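PDB 5EK8: lipoxygenase from Cyanothece sp., which is a non-heme iron 9R-lipoxygenase that probably inserts both atoms of molecular oxygen into polyunsaturated fatty acids. Local coordinates for residues A206-A211 / K217-T222; Y296-L299 / L304-T307; R384-P389 / D468-K473; H390-I395 / D634-E639; V414-L419 / P608-N613. All blocks are in the same frame, centred on the assembly; numbering follows the deposited sequence.

Interaction 1: residues A206-A211 / K217-T222; sequences AKHTIA and KEPSLT
The imidazole of H208 and the pyrrolidine ring of P219 meet at a slant, neither squarely over a face nor at an edge: P219 CG lies 4.0 Å from H208 CD2. The two side chains cross at about a right angle, and the ring of Y228 also meets the imidazole, the planes about 70° apart. Both ring nitrogens of H208 are engaged away from the proline, ND1 with T612 and NE2 with D227. H208 CG is anti to its own carbonyl carbon, and this torsion, chi1 -64°, lays the ring beside P219 CG; H208 CB touches the same carbon. On the helix 188-214 surface, P219 CD sits 3.6 Å from the carbonyl oxygen H208 O and 4.0 Å from A211 CB, one turn further on. A cis peptide bond precedes P219, just before S220 caps helix 221-227 by bonding Q223. Replacing P219 with a glycine would probably leave A211 CB and H208 CB and CD2 without their apolar neighbour and free the turn to abandon its cis peptide. Chemically, the contact is mainly van der Waals packing, including a proline CD against a backbone carbonyl, while the polar ends of the histidine are spent on other partners.

Interaction 2: residues Y296-L299 / L304-T307; sequences YFVL and LFPT
V298 and F305 form the antiparallel hydrogen-bonded pair between strands 296-299 and 304-307, with the non-hydrogen-bonded pairs F297-P306 and L299-L304 on either side of it. This is the end of a beta hairpin, strands 291-300 and 303-313, within a larger antiparallel sheet. V298 N donates to F305 O at 2.8 Å and F305 N returns the bond to V298 O at 3.0 Å. P306 falls where this ladder asks for no N-H, so its missing proton costs the pairing nothing. F297, L299, L304 and P306 share one face of the sheet, which helix 247-256 covers through F250 and V251. There the F297 ring crosses P306 at a slant, its CD1 4.0 Å from P306 CB. One methyl of L304, CD2, serves several neighbours: it comes closest to the backbone oxygen V298 O, lies 4.0 Å from F297 CB and reaches L299 CB and CD1 as well. V298 and F305 occupy the other face, where T307 packs diagonally on V298. T307 CG2, anti to its carbonyl carbon, comes at about a right angle to within 3.6 Å of V298 CB. Beyond this, T307 N bonds Y296 O at 2.8 Å.

Interaction 3: residues R384-P389 / D468-K473; sequences RLMLTP and DAFFAK
M386 and the rings of F470 and F471 carry most of this apolar contact between helix 383-391 and helix 451-473. Its first component is CH-pi: M386 CB sits over one face of the F470 ring, 4.0 Å from the centroid, displaced a little toward the rim. The second is Met-aromatic. With CG anti to the backbone N (chi1 165°) and the chain extended beyond it, M386 runs across the same phenyl group, and SD ends 4.2 Å from the F470 centroid in an oblique approach, its nearest ring atom being CD1. The sulfur also stands beside F471, at 4.2 Å from CE2, again at a slant. Two successive aromatics of one helix thus receive a single methionine, the first at its CB and sulfur, the second at its sulfur alone.

No polar bond joins the two segments. Within 384-389, R384 O gathers three donors, L387 N, T388 N and T388 OG1, the hydroxyl approaching from above the carbonyl plane; the threonine ties its side chain back one turn, just ahead of the kink at P389. Charged groups point elsewhere: D468 pairs with K556 and K473 with E640.

C559 and I563 of helix 549-574 pack on M386 too, and L555 on F471. This helix carries the iron ligands H570 and N574 farther along. The arrangement is a buried Met-aromatic contact between helices of the largely helical catalytic domain typical of lipoxygenases.

Interaction 4: residues H390-I395 / D634-E639; sequences HLKSII and DDDVPE
K392 is the residue of 390-395 that faces the loop 634-639, its ammonium loosely paired with the carboxylates of D634 and D636. Just before it, H390 and L391 end helix 383-391. H390 is buried against T566 and T567 of helix 549-574, and its ND1 bonds T664 O, near the C-terminus; L391 packs on I562 of the same helix. K392 then leaves helical geometry. Its CG stands between the backbone N and the carbonyl carbon (chi1 55°), and further bends at chi2 and chi4 swing NZ back over the helix end, where P389 O accepts a hydrogen bond from it. NZ makes a salt bridge to D636 OD1 at 3.5 Å and a long one to D634 OD1 at 3.6 Å. D636 meets the lysine from the opposite direction, while D634 comes across it at a slant. S393 follows at the N-cap of helix 394-404; its backbone N bonds D184 OD2, but its side chain makes no capping bond.

The second oxygen of D634, OD2, is held by Y626 and S187, which steadies the carboxylate while OD1 faces the lysine. One cation shared by two acids, with the P389 carbonyl opposite D634, is likely to ease the repulsion between D634 and D636 and to keep both ionised, joining the loop to the break between two helices.

Interaction 5: residues V414-L419 / P608-N613; sequences VTNGPL and PIEATN. With NA (sodium ion), chain C.
N416 reaches across to helix 608-623 with its amide: ND2 donates to E610 O at 3.2 Å. The bond is bent, 135° at the hydrogen, and the donor is tilted from the carbonyl plane. The two side chains slide past each other in opposite directions, so that OD1 of N416 lies alongside the aliphatic stem of E610, nearest its CG, with the amide and carboxylate planes 66° apart. N416 CG, anti to its carbonyl carbon (chi1 -77°), is directed beside the glutamate by that torsion. Substituting an alanine at N416 would probably leave E610 O without this donor and open a gap beside the glutamate stem. T415 CG2 adds a looser touch, 4.1 Å from E610 OE1. The backbone oxygen T415 O stands nearer, 3.3 Å from E610 OE1, but both are acceptors and no bond joins them.

One step out, the partners of E610 fix its course. Its carboxylate oxygen OE1 bonds H288 NE2, and its backbone N is held by D607 OD2 at the start of the helix.

On the far side of N416 the chain bends round a sodium ion. V414 O, G417 O and L419 O bind it at 2.5 to 2.7 Å, and D285 OD1 supplies a carboxylate oxygen; P418 is also tied to D285 through the backbone. The segment 414-419 is thereby fastened twice, to a helix by an asparagine and to a cation by its carbonyls. Three main-chain carbonyls and one aspartate make up this sodium site, which lies away from the iron and is consistent with a structural role.

In the fold
The five contacts fall into two touching pairs and one outlier. Interactions 1 and 5 adjoin, their centres 14 Å apart: H208 ND1 lies 2.8 Å from T612 OG1, and P219 and T209 pack on P608 and I609. Interactions 3 and 4 share helix 383-391, with centres 12 Å apart, and meet where L385 and P389 touch P638 and D636. The pairs lie well apart, interactions 1 and 3 being on opposite sides of the chain's centre. Interaction 2, in the sheet, stands alone, its nearest atoms about 19 Å from interaction 5. Interaction 4 comes within about 11 Å of the iron ligand H570, K392 side chain to H570 side chain, without touching it.

Interaction 1: residues A206-A211 / K217-T222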
# COMPACT_ATOMS: atom_id res chain seq x y z
N ALA A 206 -21.09 0.43 15.92
CA ALA A 206 -22.48 0.80 15.66
C ALA A 206 -23.18 1.16 16.97
O ALA A 206 -23.84 2.19 17.05
CB ALA A 206 -23.21 -0.33 14.96
N LYS A 207 -23.03 0.29 17.97
CA LYS A 207 -23.57 0.55 19.30
C LYS A 207 -23.15 1.92 19.81
O LYS A 207 -23.97 2.72 20.26
CB LYS A 207 -23.12 -0.53 20.28
CG LYS A 207 -23.76 -0.41 21.66
CD LYS A 207 -22.90 -1.04 22.74
CE LYS A 207 -23.45 -0.75 24.13
NZ LYS A 207 -22.43 -0.97 25.20
N HIS A 208 -21.85 2.20 19.71
CA HIS A 208 -21.31 3.46 20.21
C HIS A 208 -21.86 4.65 19.44
O HIS A 208 -22.24 5.66 20.03
CB HIS A 208 -19.79 3.44 20.12
CG HIS A 208 -19.15 2.41 21.00
ND1 HIS A 208 -17.87 1.94 20.79
CD2 HIS A 208 -19.62 1.75 22.08
CE1 HIS A 208 -17.58 1.04 21.71
NE2 HIS A 208 -18.63 0.90 22.51
N THR A 209 -21.90 4.52 18.12
CA THR A 209 -22.37 5.59 17.25
C THR A 209 -23.82 5.94 17.56
O THR A 209 -24.17 7.12 17.70
CB THR A 209 -22.25 5.22 15.77
OG1 THR A 209 -20.87 4.98 15.45
CG2 THR A 209 -22.77 6.35 14.90
N ILE A 210 -24.66 4.91 17.67
CA ILE A 210 -26.07 5.12 17.98
C ILE A 210 -26.22 5.73 19.37
O ILE A 210 -27.07 6.58 19.59
CB ILE A 210 -26.88 3.80 17.89
CG1 ILE A 210 -26.76 3.20 16.48
CG2 ILE A 210 -28.35 4.03 18.22
CD1 ILE A 210 -27.68 2.03 16.24
N ALA A 211 -25.36 5.30 20.29
CA ALA A 211 -25.39 5.81 21.65
C ALA A 211 -25.03 7.30 21.70
O ALA A 211 -25.55 8.05 22.53
CB ALA A 211 -24.45 5.01 22.54
N LYS A 217 -22.18 13.27 24.77
CA LYS A 217 -21.03 13.07 25.65
C LYS A 217 -20.85 11.59 25.99
O LYS A 217 -19.91 11.21 26.68
CB LYS A 217 -21.19 13.89 26.93
CG LYS A 217 -22.36 14.86 26.91
CD LYS A 217 -22.33 15.80 28.11
CE LYS A 217 -23.46 16.82 28.03
NZ LYS A 217 -23.40 17.59 26.75
N GLU A 218 -21.76 10.76 25.49
CA GLU A 218 -21.69 9.32 25.72
C GLU A 218 -21.52 8.60 24.39
O GLU A 218 -21.86 9.15 23.34
CB GLU A 218 -22.95 8.84 26.46
CG GLU A 218 -22.74 8.69 27.97
CD GLU A 218 -24.02 8.38 28.71
OE1 GLU A 218 -25.08 8.36 28.06
OE2 GLU A 218 -23.96 8.15 29.93
N PRO A 219 -20.97 7.37 24.41
CA PRO A 219 -20.49 6.63 25.58
C PRO A 219 -19.17 7.17 26.12
O PRO A 219 -18.45 7.86 25.39
CB PRO A 219 -20.32 5.21 25.05
CG PRO A 219 -20.03 5.38 23.61
CD PRO A 219 -20.81 6.59 23.17
N SER A 220 -18.86 6.88 27.37
CA SER A 220 -17.60 7.29 27.97
C SER A 220 -16.43 6.66 27.23
O SER A 220 -16.60 5.69 26.50
CB SER A 220 -17.56 6.89 29.45
OG SER A 220 -17.59 5.48 29.60
N LEU A 221 -15.24 7.22 27.42
CA LEU A 221 -14.04 6.65 26.84
C LEU A 221 -13.75 5.30 27.46
O LEU A 221 -13.26 4.38 26.80
CB LEU A 221 -12.86 7.59 27.02
CG LEU A 221 -12.23 8.05 25.70
CD1 LEU A 221 -13.20 8.92 24.91
CD2 LEU A 221 -10.93 8.78 25.98
N THR A 222 -14.06 5.18 28.75
CA THR A 222 -13.91 3.93 29.48
C THR A 222 -14.77 2.81 28.89
O THR A 222 -14.32 1.68 28.70
CB THR A 222 -14.26 4.11 30.95
OG1 THR A 222 -13.50 5.19 31.50
CG2 THR A 222 -13.97 2.83 31.73

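Interaction 2: residues Y296-L299 / L304-T307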
# COMPACT_ATOMS: atom_id res chain seq x y z
N TYR A 296 13.93 15.64 22.12
CA TYR A 296 15.38 15.55 22.16
C TYR A 296 15.78 14.35 23.00
O TYR A 296 15.17 14.07 24.03
CB TYR A 296 15.98 16.84 22.73
CG TYR A 296 15.67 18.07 21.91
CD1 TYR A 296 16.64 18.63 21.09
CD2 TYR A 296 14.42 18.67 21.95
CE1 TYR A 296 16.37 19.76 20.33
CE2 TYR A 296 14.13 19.79 21.20
CZ TYR A 296 15.11 20.34 20.39
OH TYR A 296 14.83 21.46 19.64
N PHE A 297 16.81 13.65 22.55
CA PHE A 297 17.30 12.46 23.24
C PHE A 297 18.81 12.53 23.37
O PHE A 297 19.46 13.23 22.61
CB PHE A 297 16.89 11.19 22.50
CG PHE A 297 15.44 11.14 22.12
CD1 PHE A 297 14.51 10.52 22.95
CD2 PHE A 297 14.99 11.72 20.94
CE1 PHE A 297 13.18 10.47 22.60
CE2 PHE A 297 13.65 11.67 20.59
CZ PHE A 297 12.74 11.04 21.42
N VAL A 298 19.36 11.83 24.35
CA VAL A 298 20.81 11.72 24.46
C VAL A 298 21.18 10.24 24.43
O VAL A 298 20.41 9.38 24.85
CB VAL A 298 21.34 12.40 25.74
CG1 VAL A 298 20.89 11.62 27.00
CG2 VAL A 298 22.86 12.55 25.68
N LEU A 299 22.36 9.94 23.90
CA LEU A 299 22.85 8.57 23.84
C LEU A 299 23.94 8.36 24.88
O LEU A 299 25.01 8.96 24.81
CB LEU A 299 23.38 8.25 22.44
CG LEU A 299 23.90 6.83 22.22
CD1 LEU A 299 22.75 5.83 22.20
CD2 LEU A 299 24.71 6.75 20.94
N LEU A 304 19.23 5.22 24.76
CA LEU A 304 18.68 6.53 24.45
C LEU A 304 17.73 7.00 25.54
O LEU A 304 16.72 6.35 25.82
CB LEU A 304 17.97 6.52 23.10
CG LEU A 304 18.80 6.74 21.84
CD1 LEU A 304 17.94 6.56 20.61
CD2 LEU A 304 19.43 8.13 21.87
N PHE A 305 18.04 8.14 26.16
CA PHE A 305 17.18 8.74 27.16
C PHE A 305 16.63 10.06 26.64
O PHE A 305 17.34 10.82 25.99
CB PHE A 305 17.95 8.98 28.47
CG PHE A 305 18.72 7.78 28.95
CD1 PHE A 305 18.15 6.89 29.84
CD2 PHE A 305 20.02 7.55 28.51
CE1 PHE A 305 18.85 5.79 30.29
CE2 PHE A 305 20.72 6.45 28.95
CZ PHE A 305 20.14 5.57 29.84
N PRO A 306 15.35 10.35 26.94
CA PRO A 306 14.77 11.63 26.51
C PRO A 306 15.24 12.79 27.39
O PRO A 306 15.15 12.70 28.62
CB PRO A 306 13.27 11.40 26.66
CG PRO A 306 13.16 10.40 27.76
CD PRO A 306 14.39 9.53 27.70
N THR A 307 15.75 13.85 26.79
CA THR A 307 16.27 14.98 27.55
C THR A 307 15.23 16.10 27.70
O THR A 307 15.08 16.67 28.78
CB THR A 307 17.53 15.55 26.91
OG1 THR A 307 17.23 16.02 25.60
CG2 THR A 307 18.59 14.48 26.83

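Interaction 3: residues R384-P389 / D468-K473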
# COMPACT_ATOMS: atom_id res chain seq x y z
N ARG A 384 8.42 -10.67 -13.72
CA ARG A 384 6.99 -10.73 -13.39
C ARG A 384 6.74 -11.70 -12.23
O ARG A 384 6.17 -11.32 -11.19
CB ARG A 384 6.18 -11.18 -14.60
CG ARG A 384 4.76 -11.60 -14.25
CD ARG A 384 4.30 -12.74 -15.14
NE ARG A 384 2.85 -12.76 -15.29
CZ ARG A 384 2.21 -13.43 -16.23
NH1 ARG A 384 0.89 -13.39 -16.30
NH2 ARG A 384 2.89 -14.15 -17.11
N LEU A 385 7.19 -12.93 -12.41
CA LEU A 385 7.06 -13.99 -11.41
C LEU A 385 7.62 -13.57 -10.06
O LEU A 385 7.24 -14.10 -9.02
CB LEU A 385 7.75 -15.26 -11.89
CG LEU A 385 6.89 -16.34 -12.56
CD1 LEU A 385 5.92 -15.74 -13.56
CD2 LEU A 385 7.78 -17.37 -13.24
N MET A 386 8.53 -12.61 -10.09
CA MET A 386 9.19 -12.16 -8.88
C MET A 386 8.46 -10.98 -8.23
O MET A 386 8.43 -10.87 -7.01
CB MET A 386 10.63 -11.77 -9.19
CG MET A 386 11.32 -10.96 -8.12
SD MET A 386 13.03 -10.64 -8.57
CE MET A 386 13.54 -9.67 -7.17
N LEU A 387 7.84 -10.14 -9.06
CA LEU A 387 7.25 -8.89 -8.56
C LEU A 387 5.74 -8.95 -8.30
O LEU A 387 5.27 -8.41 -7.30
CB LEU A 387 7.55 -7.75 -9.52
CG LEU A 387 8.95 -7.15 -9.43
CD1 LEU A 387 9.11 -6.00 -10.41
CD2 LEU A 387 9.23 -6.70 -8.01
N THR A 388 4.99 -9.60 -9.19
CA THR A 388 3.53 -9.64 -9.08
C THR A 388 2.95 -10.08 -7.71
O THR A 388 2.00 -9.45 -7.24
CB THR A 388 2.92 -10.55 -10.17
OG1 THR A 388 3.76 -11.70 -10.37
CG2 THR A 388 2.80 -9.80 -11.48
N PRO A 389 3.50 -11.14 -7.07
CA PRO A 389 2.87 -11.55 -5.81
C PRO A 389 2.96 -10.50 -4.70
O PRO A 389 2.17 -10.53 -3.76
CB PRO A 389 3.65 -12.80 -5.41
CG PRO A 389 4.95 -12.68 -6.11
CD PRO A 389 4.62 -12.03 -7.42
N ASP A 468 19.78 -11.48 -6.20
CA ASP A 468 20.97 -11.95 -6.90
C ASP A 468 20.76 -13.35 -7.46
O ASP A 468 20.99 -13.60 -8.65
CB ASP A 468 22.19 -11.94 -5.96
CG ASP A 468 22.78 -10.57 -5.79
OD1 ASP A 468 22.70 -9.75 -6.74
OD2 ASP A 468 23.36 -10.29 -4.72
N ALA A 469 20.29 -14.26 -6.61
CA ALA A 469 20.05 -15.64 -7.01
C ALA A 469 19.06 -15.73 -8.18
O ALA A 469 19.34 -16.37 -9.19
CB ALA A 469 19.54 -16.44 -5.84
N PHE A 470 17.91 -15.09 -8.01
CA PHE A 470 16.86 -15.11 -9.02
C PHE A 470 17.37 -14.60 -10.36
O PHE A 470 17.18 -15.24 -11.40
CB PHE A 470 15.66 -14.27 -8.57
CG PHE A 470 14.48 -14.35 -9.48
CD1 PHE A 470 14.35 -13.48 -10.56
CD2 PHE A 470 13.48 -15.29 -9.27
CE1 PHE A 470 13.25 -13.55 -11.40
CE2 PHE A 470 12.38 -15.37 -10.10
CZ PHE A 470 12.27 -14.50 -11.17
N PHE A 471 18.01 -13.43 -10.33
CA PHE A 471 18.56 -12.83 -11.54
C PHE A 471 19.55 -13.77 -12.22
O PHE A 471 19.57 -13.88 -13.44
CB PHE A 471 19.23 -11.50 -11.22
CG PHE A 471 18.30 -10.32 -11.32
CD1 PHE A 471 18.44 -9.40 -12.35
CD2 PHE A 471 17.29 -10.13 -10.39
CE1 PHE A 471 17.59 -8.32 -12.45
CE2 PHE A 471 16.44 -9.05 -10.48
CZ PHE A 471 16.58 -8.14 -11.51
N ALA A 472 20.37 -14.44 -11.41
CA ALA A 472 21.33 -15.39 -11.95
C ALA A 472 20.63 -16.55 -12.66
O ALA A 472 21.00 -16.91 -13.78
CB ALA A 472 22.24 -15.91 -10.85
N LYS A 473 19.62 -17.11 -12.00
CA LYS A 473 18.91 -18.28 -12.53
C LYS A 473 18.20 -18.01 -13.86
O LYS A 473 18.29 -18.81 -14.79
CB LYS A 473 17.90 -18.79 -11.49
CG LYS A 473 16.92 -19.81 -12.05
CD LYS A 473 15.95 -20.30 -10.99
CE LYS A 473 16.65 -21.13 -9.93
NZ LYS A 473 15.68 -21.73 -8.96

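Interaction 4: residues H390-I395 / D634-E639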
# COMPACT_ATOMS: atom_id res chain seq x y z
N HIS A 390 3.91 -9.58 -4.81
CA HIS A 390 4.07 -8.53 -3.80
C HIS A 390 3.29 -7.27 -4.17
O HIS A 390 2.98 -6.45 -3.31
CB HIS A 390 5.55 -8.20 -3.62
CG HIS A 390 6.40 -9.40 -3.36
ND1 HIS A 390 6.32 -10.14 -2.20
CD2 HIS A 390 7.36 -10.00 -4.11
CE1 HIS A 390 7.18 -11.13 -2.25
NE2 HIS A 390 7.83 -11.07 -3.40
N LEU A 391 2.98 -7.12 -5.45
CA LEU A 391 2.29 -5.93 -5.94
C LEU A 391 0.81 -6.18 -6.20
O LEU A 391 0.06 -5.25 -6.47
CB LEU A 391 2.96 -5.40 -7.21
CG LEU A 391 4.30 -4.69 -7.00
CD1 LEU A 391 5.02 -4.49 -8.32
CD2 LEU A 391 4.09 -3.36 -6.30
N LYS A 392 0.40 -7.44 -6.10
CA LYS A 392 -1.00 -7.77 -6.35
C LYS A 392 -1.91 -7.20 -5.26
O LYS A 392 -1.47 -6.96 -4.13
CB LYS A 392 -1.19 -9.28 -6.48
CG LYS A 392 -0.69 -10.12 -5.31
CD LYS A 392 -1.69 -11.22 -4.98
CE LYS A 392 -1.03 -12.47 -4.39
NZ LYS A 392 -0.34 -12.25 -3.09
N SER A 393 -3.16 -6.95 -5.63
CA SER A 393 -4.25 -6.58 -4.72
C SER A 393 -4.16 -5.18 -4.10
O SER A 393 -5.12 -4.74 -3.47
CB SER A 393 -4.35 -7.62 -3.59
OG SER A 393 -4.72 -8.89 -4.10
N ILE A 394 -3.05 -4.47 -4.28
CA ILE A 394 -2.87 -3.18 -3.62
C ILE A 394 -3.80 -2.11 -4.19
O ILE A 394 -4.24 -1.20 -3.47
CB ILE A 394 -1.40 -2.70 -3.70
CG1 ILE A 394 -1.16 -1.56 -2.70
CG2 ILE A 394 -1.02 -2.27 -5.10
CD1 ILE A 394 0.28 -1.06 -2.70
N ILE A 395 -4.14 -2.24 -5.47
CA ILE A 395 -5.06 -1.31 -6.11
C ILE A 395 -6.41 -1.34 -5.41
O ILE A 395 -7.06 -0.30 -5.23
CB ILE A 395 -5.24 -1.64 -7.61
CG1 ILE A 395 -5.58 -3.12 -7.81
CG2 ILE A 395 -3.98 -1.27 -8.39
CD1 ILE A 395 -6.02 -3.46 -9.22
N ASP A 634 -1.23 -18.33 -1.21
CA ASP A 634 -1.61 -18.19 -2.62
C ASP A 634 -0.69 -18.98 -3.55
O ASP A 634 -0.90 -18.99 -4.76
CB ASP A 634 -1.63 -16.71 -3.02
CG ASP A 634 -2.89 -15.99 -2.56
OD1 ASP A 634 -2.81 -14.78 -2.25
OD2 ASP A 634 -3.97 -16.63 -2.50
N ASP A 635 0.32 -19.63 -2.98
CA ASP A 635 1.27 -20.46 -3.73
C ASP A 635 1.85 -19.73 -4.94
O ASP A 635 1.89 -20.26 -6.05
CB ASP A 635 0.61 -21.77 -4.18
CG ASP A 635 0.11 -22.61 -3.02
OD1 ASP A 635 0.95 -23.12 -2.24
OD2 ASP A 635 -1.13 -22.77 -2.89
N ASP A 636 2.32 -18.51 -4.71
CA ASP A 636 2.85 -17.69 -5.79
C ASP A 636 4.16 -17.03 -5.38
O ASP A 636 4.82 -16.38 -6.20
CB ASP A 636 1.84 -16.63 -6.20
CG ASP A 636 1.53 -15.67 -5.09
OD1 ASP A 636 0.97 -14.59 -5.37
OD2 ASP A 636 1.84 -15.98 -3.92
N VAL A 637 4.53 -17.18 -4.11
CA VAL A 637 5.80 -16.67 -3.61
C VAL A 637 6.92 -17.61 -4.02
O VAL A 637 6.96 -18.76 -3.57
CB VAL A 637 5.79 -16.51 -2.08
CG1 VAL A 637 7.14 -16.03 -1.59
CG2 VAL A 637 4.69 -15.55 -1.65
N PRO A 638 7.83 -17.13 -4.88
CA PRO A 638 8.98 -17.91 -5.37
C PRO A 638 9.74 -18.57 -4.22
O PRO A 638 10.06 -17.90 -3.23
CB PRO A 638 9.83 -16.87 -6.08
CG PRO A 638 8.85 -15.85 -6.54
CD PRO A 638 7.81 -15.77 -5.46
N GLU A 639 10.02 -19.86 -4.36
CA GLU A 639 10.53 -20.66 -3.26
C GLU A 639 11.89 -20.21 -2.75
O GLU A 639 12.23 -20.45 -1.59
CB GLU A 639 10.59 -22.13 -3.67
CG GLU A 639 9.25 -22.84 -3.57
CD GLU A 639 8.75 -22.94 -2.14
OE1 GLU A 639 9.59 -22.98 -1.21
OE2 GLU A 639 7.51 -22.99 -1.94

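Interaction 5: residues V414-L419 / P608-N613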
# COMPACT_ATOMS: atom_id res chain seq x y z
N VAL A 414 -8.28 11.80 7.78
CA VAL A 414 -8.71 13.19 7.64
C VAL A 414 -9.53 13.63 8.85
O VAL A 414 -9.16 14.58 9.55
CB VAL A 414 -9.56 13.38 6.37
CG1 VAL A 414 -10.13 14.79 6.31
CG2 VAL A 414 -8.73 13.07 5.12
N THR A 415 -10.64 12.94 9.09
CA THR A 415 -11.56 13.23 10.19
C THR A 415 -10.87 13.31 11.54
O THR A 415 -10.99 14.31 12.25
CB THR A 415 -12.68 12.16 10.27
OG1 THR A 415 -13.57 12.30 9.15
CG2 THR A 415 -13.48 12.30 11.55
N ASN A 416 -10.16 12.25 11.90
CA ASN A 416 -9.52 12.14 13.21
C ASN A 416 -8.19 12.89 13.27
O ASN A 416 -7.71 13.23 14.35
CB ASN A 416 -9.30 10.67 13.58
CG ASN A 416 -10.57 9.98 14.04
OD1 ASN A 416 -11.67 10.54 13.98
ND2 ASN A 416 -10.43 8.74 14.48
N GLY A 417 -7.59 13.13 12.11
CA GLY A 417 -6.37 13.92 12.02
C GLY A 417 -6.64 15.40 12.22
O GLY A 417 -7.74 15.88 11.93
N PRO A 418 -5.62 16.14 12.69
CA PRO A 418 -5.72 17.57 13.02
C PRO A 418 -5.78 18.47 11.79
O PRO A 418 -5.96 19.68 11.91
CB PRO A 418 -4.44 17.82 13.81
CG PRO A 418 -3.47 16.87 13.22
CD PRO A 418 -4.25 15.63 12.89
N LEU A 419 -5.62 17.88 10.61
CA LEU A 419 -5.59 18.66 9.39
C LEU A 419 -6.88 18.54 8.60
O LEU A 419 -7.68 17.64 8.83
CB LEU A 419 -4.42 18.22 8.51
CG LEU A 419 -3.05 18.38 9.17
CD1 LEU A 419 -1.94 18.01 8.19
CD2 LEU A 419 -2.87 19.79 9.71
N PRO A 608 -16.54 10.81 21.57
CA PRO A 608 -16.93 9.39 21.53
C PRO A 608 -16.90 8.75 20.14
O PRO A 608 -16.34 7.66 19.99
CB PRO A 608 -18.36 9.43 22.07
CG PRO A 608 -18.35 10.55 23.04
CD PRO A 608 -17.40 11.58 22.49
N ILE A 609 -17.46 9.42 19.14
CA ILE A 609 -17.57 8.83 17.81
C ILE A 609 -16.19 8.73 17.12
O ILE A 609 -15.88 7.73 16.44
CB ILE A 609 -18.58 9.63 16.95
CG1 ILE A 609 -18.79 8.97 15.59
CG2 ILE A 609 -18.17 11.08 16.83
CD1 ILE A 609 -20.20 9.18 15.06
N GLU A 610 -15.35 9.73 17.34
CA GLU A 610 -13.97 9.68 16.85
C GLU A 610 -13.18 8.58 17.55
O GLU A 610 -12.37 7.89 16.93
CB GLU A 610 -13.27 11.02 17.05
CG GLU A 610 -13.64 12.08 16.03
CD GLU A 610 -12.76 13.31 16.13
OE1 GLU A 610 -12.68 14.06 15.13
OE2 GLU A 610 -12.14 13.51 17.19
N ALA A 611 -13.42 8.43 18.85
CA ALA A 611 -12.72 7.43 19.66
C ALA A 611 -13.05 6.01 19.20
O ALA A 611 -12.15 5.19 18.90
CB ALA A 611 -13.06 7.61 21.12
N THR A 612 -14.34 5.72 19.16
CA THR A 612 -14.79 4.40 18.77
C THR A 612 -14.34 4.10 17.34
O THR A 612 -13.91 2.99 17.06
CB THR A 612 -16.32 4.24 18.89
OG1 THR A 612 -16.69 2.92 18.48
CG2 THR A 612 -17.07 5.26 18.06
N ASN A 613 -14.41 5.09 16.45
CA ASN A 613 -13.95 4.86 15.09
C ASN A 613 -12.45 4.60 15.02
O ASN A 613 -12.00 3.77 14.23
CB ASN A 613 -14.34 6.03 14.18
CG ASN A 613 -15.79 5.96 13.75
OD1 ASN A 613 -16.12 5.32 12.74
ND2 ASN A 613 -16.67 6.59 14.52
NA NA C . -9.70 16.80 10.43